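Local atomic coordinates of Poly(A) RNA polymerase GLD2 (Rattus norvegicus, PDB entry 6LBK), a protein that probably acts as a cytoplasmic poly(A) RNA polymerase, adding AMP units from ATP to the 3'-ends of selected mRNAs and certain miRNAs. Residues M319-C327 with N336-F347. The protein carries 1 engineered substitution. Residues are numbered along the deposited sequence; the frame is centred on the assembly and turned at random.
Sequences MEWRNKYIC and NTARAVHEKQKF
Asn336 ND2 donates to Ile326 O at 2.7 Å, reaching it in the carbonyl plane, and this bond illustrates how one amide can organise two loops. The same side chain makes an Asx turn, Asn336 OD1 accepting from Ala338 N (3.1 Å) above the carbonyl plane and also from the backbone N of Val328, so both ends of the amide are used. With CG anti to the backbone N (chi1 -177°), Asn336 reaches across to the loop 319-327 of the PAP-associated region, which leads into strand 328-329. At the outer margin Glu320 OE1 lies 3.1 Å from Arg339 NH2, well out of the guanidinium plane, an attraction of charges alone. Lys324 NZ adds a weak bond to Arg339 O. Farther along, Ile326 packs its CG2 on Ala338 CB (3.6 Å) and sets CG1 against Phe347 CE1, on the first turn of helix 344-363. The Tyr325 and Phe347 rings are nearly parallel (planes at 10°) yet slid apart, barely overlapping. An alanine in place of Tyr325 is likely to open a gap beside Phe347 CB and Val341 CG1. What centres on the Phe347 face is Tyr325 CB, a CH-pi contact 3.6 Å from the ring centroid.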
ATOM      1  N   MET A 319     -23.048 -10.609  -0.824  1.00150.95           N
ATOM      2  CA  MET A 319     -22.676 -11.099  -2.179  1.00155.37           C
ATOM      3  C   MET A 319     -21.261 -10.683  -2.602  1.00150.37           C
ATOM      4  O   MET A 319     -20.715 -11.307  -3.510  1.00150.71           O
ATOM      5  CB  MET A 319     -23.735 -10.780  -3.236  1.00161.40           C
ATOM      6  CG  MET A 319     -25.067 -11.425  -2.897  1.00169.12           C
ATOM      7  SD  MET A 319     -24.908 -12.918  -1.873  1.00167.49           S
ATOM      8  CE  MET A 319     -26.505 -12.912  -1.061  1.00171.30           C
ATOM      9  N   GLU A 320     -20.693  -9.659  -1.982  1.00143.80           N
ATOM     10  CA  GLU A 320     -19.317  -9.271  -2.349  1.00138.53           C
ATOM     11  C   GLU A 320     -18.359 -10.428  -2.047  1.00136.23           C
ATOM     12  O   GLU A 320     -17.517 -10.709  -2.890  1.00140.53           O
ATOM     13  CB  GLU A 320     -18.908  -8.023  -1.568  1.00141.61           C
ATOM     14  CG  GLU A 320     -19.645  -6.753  -1.975  1.00150.76           C
ATOM     15  CD  GLU A 320     -19.340  -6.159  -3.341  1.00152.92           C
ATOM     16  OE1 GLU A 320     -19.015  -4.969  -3.401  1.00152.10           O
ATOM     17  OE2 GLU A 320     -19.453  -6.879  -4.340  1.00155.07           O
ATOM     18  N   TRP A 321     -18.515 -11.121  -0.927  1.00133.71           N
ATOM     19  CA  TRP A 321     -17.517 -12.162  -0.571  1.00129.76           C
ATOM     20  C   TRP A 321     -17.950 -13.576  -0.955  1.00130.03           C
ATOM     21  O   TRP A 321     -17.246 -14.504  -0.585  1.00121.56           O
ATOM     22  CB  TRP A 321     -17.242 -12.114   0.927  1.00129.97           C
ATOM     23  CG  TRP A 321     -17.317 -10.750   1.533  1.00133.51           C
ATOM     24  CD1 TRP A 321     -18.401 -10.185   2.126  1.00139.88           C
ATOM     25  CD2 TRP A 321     -16.251  -9.795   1.655  1.00127.38           C
ATOM     26  NE1 TRP A 321     -18.091  -8.938   2.588  1.00138.71           N
ATOM     27  CE2 TRP A 321     -16.778  -8.671   2.314  1.00130.32           C
ATOM     28  CE3 TRP A 321     -14.912  -9.770   1.266  1.00116.92           C
ATOM     29  CZ2 TRP A 321     -16.012  -7.545   2.593  1.00122.47           C
ATOM     30  CZ3 TRP A 321     -14.155  -8.661   1.547  1.00113.42           C
ATOM     31  CH2 TRP A 321     -14.701  -7.564   2.199  1.00116.26           C
ATOM     32  N   ARG A 322     -19.026 -13.747  -1.706  1.00133.46           N
ATOM     33  CA  ARG A 322     -19.495 -15.139  -1.929  1.00134.68           C
ATOM     34  C   ARG A 322     -18.470 -16.034  -2.635  1.00130.06           C
ATOM     35  O   ARG A 322     -18.243 -17.127  -2.127  1.00137.12           O
ATOM     36  CB  ARG A 322     -20.832 -15.138  -2.681  1.00138.69           C
ATOM     37  CG  ARG A 322     -21.754 -16.291  -2.309  1.00141.35           C
ATOM     38  CD  ARG A 322     -23.223 -15.931  -2.388  1.00147.85           C
ATOM     39  NE  ARG A 322     -23.563 -15.465  -3.723  1.00157.75           N
ATOM     40  CZ  ARG A 322     -23.875 -16.249  -4.754  1.00165.81           C
ATOM     41  NH1 ARG A 322     -23.909 -17.562  -4.604  1.00170.19           N
ATOM     42  NH2 ARG A 322     -24.161 -15.719  -5.932  1.00165.87           N
ATOM     43  N   ASN A 323     -17.788 -15.589  -3.681  1.00120.51           N
ATOM     44  CA  ASN A 323     -16.966 -16.603  -4.387  1.00112.95           C
ATOM     45  C   ASN A 323     -15.494 -16.232  -4.443  1.00109.25           C
ATOM     46  O   ASN A 323     -14.740 -16.921  -5.126  1.00114.03           O
ATOM     47  CB  ASN A 323     -17.475 -16.785  -5.809  1.00120.33           C
ATOM     48  CG  ASN A 323     -18.946 -17.116  -5.822  1.00132.88           C
ATOM     49  OD1 ASN A 323     -19.345 -18.192  -5.385  1.00132.62           O
ATOM     50  ND2 ASN A 323     -19.749 -16.196  -6.320  1.00138.33           N
ATOM     51  N   LYS A 324     -15.125 -15.188  -3.728  1.00122.70           N
ATOM     52  CA  LYS A 324     -13.730 -14.699  -3.697  1.00111.72           C
ATOM     53  C   LYS A 324     -12.784 -15.673  -3.019  1.00112.04           C
ATOM     54  O   LYS A 324     -13.152 -16.246  -2.001  1.00115.03           O
ATOM     55  CB  LYS A 324     -13.655 -13.467  -2.809  1.00105.25           C
ATOM     56  CG  LYS A 324     -14.760 -12.467  -3.035  1.00106.30           C
ATOM     57  CD  LYS A 324     -14.984 -12.162  -4.478  1.00106.84           C
ATOM     58  CE  LYS A 324     -14.081 -11.072  -4.995  1.00105.20           C
ATOM     59  NZ  LYS A 324     -13.621 -11.375  -6.368  1.00109.64           N
ATOM     60  N   TYR A 325     -11.561 -15.726  -3.527  1.00107.27           N
ATOM     61  CA  TYR A 325     -10.486 -16.540  -2.924  1.00108.00           C
ATOM     62  C   TYR A 325      -9.860 -15.789  -1.743  1.00 98.37           C
ATOM     63  O   TYR A 325      -9.664 -16.399  -0.718  1.00100.86           O
ATOM     64  CB  TYR A 325      -9.414 -16.766  -3.972  1.00105.42           C
ATOM     65  CG  TYR A 325      -9.853 -17.567  -5.158  1.00105.96           C
ATOM     66  CD1 TYR A 325     -10.759 -18.591  -5.025  1.00111.10           C
ATOM     67  CD2 TYR A 325      -9.306 -17.342  -6.400  1.00103.96           C
ATOM     68  CE1 TYR A 325     -11.126 -19.359  -6.111  1.00117.52           C
ATOM     69  CE2 TYR A 325      -9.659 -18.095  -7.499  1.00108.70           C
ATOM     70  CZ  TYR A 325     -10.573 -19.109  -7.346  1.00116.30           C
ATOM     71  OH  TYR A 325     -10.933 -19.850  -8.423  1.00129.24           O
ATOM     72  N   ILE A 326      -9.642 -14.482  -1.858  1.00 90.61           N
ATOM     73  CA  ILE A 326      -8.964 -13.731  -0.816  1.00 82.80           C
ATOM     74  C   ILE A 326      -9.876 -12.571  -0.433  1.00 86.88           C
ATOM     75  O   ILE A 326     -10.458 -11.919  -1.310  1.00 83.49           O
ATOM     76  CB  ILE A 326      -7.579 -13.239  -1.289  1.00 78.46           C
ATOM     77  CG1 ILE A 326      -6.743 -14.412  -1.799  1.00 77.85           C
ATOM     78  CG2 ILE A 326      -6.797 -12.541  -0.162  1.00 78.30           C
ATOM     79  CD1 ILE A 326      -5.335 -14.045  -2.142  1.00 72.53           C
ATOM     80  N   CYS A 327     -10.068 -12.379   0.875  1.00 88.30           N
ATOM     81  CA  CYS A 327     -10.967 -11.359   1.425  1.00 86.04           C
ATOM     82  C   CYS A 327     -10.213 -10.472   2.418  1.00 90.26           C
ATOM     83  O   CYS A 327      -9.977 -10.883   3.554  1.00 96.23           O
ATOM     84  CB  CYS A 327     -12.168 -11.996   2.101  1.00 89.44           C
ATOM     85  SG  CYS A 327     -13.232 -12.911   1.006  1.00106.12           S
ATOM     86  N   ASN A 336     -13.607  -5.662  -0.770  1.00 83.34           N
ATOM     87  CA  ASN A 336     -12.496  -6.607  -0.861  1.00 80.18           C
ATOM     88  C   ASN A 336     -11.349  -5.990  -1.657  1.00 88.24           C
ATOM     89  O   ASN A 336     -11.486  -5.764  -2.864  1.00 89.97           O
ATOM     90  CB  ASN A 336     -12.949  -7.908  -1.515  1.00 84.48           C
ATOM     91  CG  ASN A 336     -11.848  -8.952  -1.558  1.00 84.87           C
ATOM     92  OD1 ASN A 336     -10.828  -8.831  -0.876  1.00 80.37           O
ATOM     93  ND2 ASN A 336     -12.052  -9.993  -2.355  1.00 89.36           N
ATOM     94  N   THR A 337     -10.214  -5.718  -0.988  1.00 78.62           N
ATOM     95  CA  THR A 337      -9.074  -5.130  -1.682  1.00 65.81           C
ATOM     96  C   THR A 337      -8.385  -6.122  -2.609  1.00 70.48           C
ATOM     97  O   THR A 337      -7.786  -5.713  -3.619  1.00 65.86           O
ATOM     98  CB  THR A 337      -8.058  -4.603  -0.677  1.00 65.03           C
ATOM     99  OG1 THR A 337      -7.462  -5.726  -0.007  1.00 74.01           O
ATOM    100  CG2 THR A 337      -8.710  -3.662   0.322  1.00 62.66           C
ATOM    101  N   ALA A 338      -8.437  -7.415  -2.286  1.00 70.23           N
ATOM    102  CA  ALA A 338      -7.832  -8.455  -3.108  1.00 67.52           C
ATOM    103  C   ALA A 338      -8.817  -9.001  -4.127  1.00 72.84           C
ATOM    104  O   ALA A 338      -8.608 -10.095  -4.670  1.00 80.44           O
ATOM    105  CB  ALA A 338      -7.291  -9.591  -2.238  1.00 67.38           C
ATOM    106  N   ARG A 339      -9.884  -8.252  -4.386  1.00 75.43           N
ATOM    107  CA  ARG A 339     -10.894  -8.620  -5.366  1.00 87.21           C
ATOM    108  C   ARG A 339     -10.289  -8.972  -6.716  1.00 85.70           C
ATOM    109  O   ARG A 339     -10.919  -9.694  -7.491  1.00 91.50           O
ATOM    110  CB  ARG A 339     -11.880  -7.462  -5.498  1.00102.69           C
ATOM    111  CG  ARG A 339     -13.071  -7.680  -6.407  1.00130.61           C
ATOM    112  CD  ARG A 339     -14.067  -6.504  -6.300  1.00144.00           C
ATOM    113  NE  ARG A 339     -15.010  -6.635  -5.186  1.00144.05           N
ATOM    114  CZ  ARG A 339     -15.199  -5.723  -4.234  1.00135.24           C
ATOM    115  NH1 ARG A 339     -14.516  -4.583  -4.252  1.00129.63           N
ATOM    116  NH2 ARG A 339     -16.079  -5.948  -3.263  1.00129.79           N
ATOM    117  N   ALA A 340      -9.083  -8.474  -7.011  1.00 81.99           N
ATOM    118  CA  ALA A 340      -8.413  -8.762  -8.272  1.00 85.71           C
ATOM    119  C   ALA A 340      -7.962 -10.211  -8.392  1.00 93.13           C
ATOM    120  O   ALA A 340      -7.654 -10.657  -9.500  1.00103.31           O
ATOM    121  CB  ALA A 340      -7.198  -7.845  -8.434  1.00 84.68           C
ATOM    122  N   VAL A 341      -7.875 -10.950  -7.291  1.00 87.97           N
ATOM    123  CA  VAL A 341      -7.459 -12.349  -7.340  1.00 88.07           C
ATOM    124  C   VAL A 341      -8.716 -13.180  -7.577  1.00100.09           C
ATOM    125  O   VAL A 341      -9.425 -13.551  -6.641  1.00105.79           O
ATOM    126  CB  VAL A 341      -6.730 -12.771  -6.075  1.00 78.95           C
ATOM    127  CG1 VAL A 341      -6.292 -14.221  -6.209  1.00 83.99           C
ATOM    128  CG2 VAL A 341      -5.562 -11.844  -5.802  1.00 71.40           C
ATOM    129  N   HIS A 342      -8.994 -13.487  -8.849  1.00 98.06           N
ATOM    130  CA  HIS A 342     -10.200 -14.222  -9.198  1.00108.28           C
ATOM    131  C   HIS A 342      -9.974 -15.484 -10.033  1.00115.31           C
ATOM    132  O   HIS A 342     -10.944 -16.199 -10.310  1.00121.32           O
ATOM    133  CB  HIS A 342     -11.209 -13.293  -9.895  1.00114.49           C
ATOM    134  CG  HIS A 342     -10.760 -12.767 -11.224  1.00119.32           C
ATOM    135  ND1 HIS A 342     -10.337 -13.579 -12.255  1.00125.00           N
ATOM    136  CD2 HIS A 342     -10.702 -11.500 -11.696  1.00117.92           C
ATOM    137  CE1 HIS A 342     -10.024 -12.832 -13.299  1.00124.68           C
ATOM    138  NE2 HIS A 342     -10.241 -11.567 -12.987  1.00120.14           N
ATOM    139  N   GLU A 343      -8.739 -15.783 -10.437  1.00115.52           N
ATOM    140  CA  GLU A 343      -8.421 -16.989 -11.199  1.00120.70           C
ATOM    141  C   GLU A 343      -7.758 -18.007 -10.272  1.00124.55           C
ATOM    142  O   GLU A 343      -6.867 -17.646  -9.497  1.00121.95           O
ATOM    143  CB  GLU A 343      -7.504 -16.648 -12.383  1.00116.64           C
ATOM    144  CG  GLU A 343      -8.048 -15.523 -13.282  1.00118.07           C
ATOM    145  CD  GLU A 343      -7.083 -15.049 -14.377  1.00114.88           C
ATOM    146  OE1 GLU A 343      -6.384 -14.028 -14.161  1.00108.47           O
ATOM    147  OE2 GLU A 343      -7.039 -15.678 -15.459  1.00116.55           O
ATOM    148  N   LYS A 344      -8.215 -19.273 -10.332  1.00118.46           N
ATOM    149  CA  LYS A 344      -7.653 -20.320  -9.473  1.00107.55           C
ATOM    150  C   LYS A 344      -6.141 -20.397  -9.622  1.00101.68           C
ATOM    151  O   LYS A 344      -5.408 -20.304  -8.637  1.00 96.04           O
ATOM    152  CB  LYS A 344      -8.274 -21.675  -9.796  1.00113.55           C
ATOM    153  CG  LYS A 344      -9.770 -21.757  -9.580  1.00126.53           C
ATOM    154  CD  LYS A 344     -10.385 -23.088 -10.107  1.00129.08           C
ATOM    155  CE  LYS A 344     -11.917 -23.024 -10.166  1.00122.41           C
ATOM    156  NZ  LYS A 344     -12.559 -24.314 -10.552  1.00125.68           N
ATOM    157  N   GLN A 345      -5.665 -20.507 -10.863  1.00112.56           N
ATOM    158  CA  GLN A 345      -4.233 -20.542 -11.143  1.00118.16           C
ATOM    159  C   GLN A 345      -3.469 -19.447 -10.396  1.00115.97           C
ATOM    160  O   GLN A 345      -2.440 -19.720  -9.769  1.00119.73           O
ATOM    161  CB  GLN A 345      -4.028 -20.445 -12.659  1.00129.94           C
ATOM    162  CG  GLN A 345      -2.622 -20.691 -13.152  1.00142.92           C
ATOM    163  CD  GLN A 345      -1.748 -19.455 -13.012  1.00149.66           C
ATOM    164  OE1 GLN A 345      -2.219 -18.326 -13.200  1.00152.77           O
ATOM    165  NE2 GLN A 345      -0.481 -19.656 -12.666  1.00149.66           N
ATOM    166  N   LYS A 346      -3.966 -18.202 -10.430  1.00109.97           N
ATOM    167  CA  LYS A 346      -3.274 -17.109  -9.739  1.00103.78           C
ATOM    168  C   LYS A 346      -3.334 -17.273  -8.219  1.00 94.24           C
ATOM    169  O   LYS A 346      -2.333 -17.048  -7.522  1.00 91.97           O
ATOM    170  CB  LYS A 346      -3.872 -15.759 -10.155  1.00107.29           C
ATOM    171  CG  LYS A 346      -3.736 -15.439 -11.641  1.00115.50           C
ATOM    172  CD  LYS A 346      -2.288 -15.196 -12.033  1.00118.22           C
ATOM    173  CE  LYS A 346      -2.158 -14.892 -13.519  1.00125.95           C
ATOM    174  NZ  LYS A 346      -2.893 -13.659 -13.918  1.00127.29           N
ATOM    175  N   PHE A 347      -4.509 -17.629  -7.688  1.00 93.00           N
ATOM    176  CA  PHE A 347      -4.661 -17.912  -6.261  1.00 95.50           C
ATOM    177  C   PHE A 347      -3.650 -18.957  -5.798  1.00 93.02           C
ATOM    178  O   PHE A 347      -2.975 -18.787  -4.767  1.00 88.12           O
ATOM    179  CB  PHE A 347      -6.105 -18.367  -5.999  1.00 96.46           C
ATOM    180  CG  PHE A 347      -6.406 -18.703  -4.559  1.00 88.15           C
ATOM    181  CD1 PHE A 347      -5.833 -17.982  -3.519  1.00 78.36           C
ATOM    182  CD2 PHE A 347      -7.328 -19.697  -4.255  1.00 82.54           C
ATOM    183  CE1 PHE A 347      -6.134 -18.286  -2.206  1.00 72.72           C
ATOM    184  CE2 PHE A 347      -7.644 -19.993  -2.948  1.00 74.74           C
ATOM    185  CZ  PHE A 347      -7.056 -19.304  -1.927  1.00 71.88           C
TER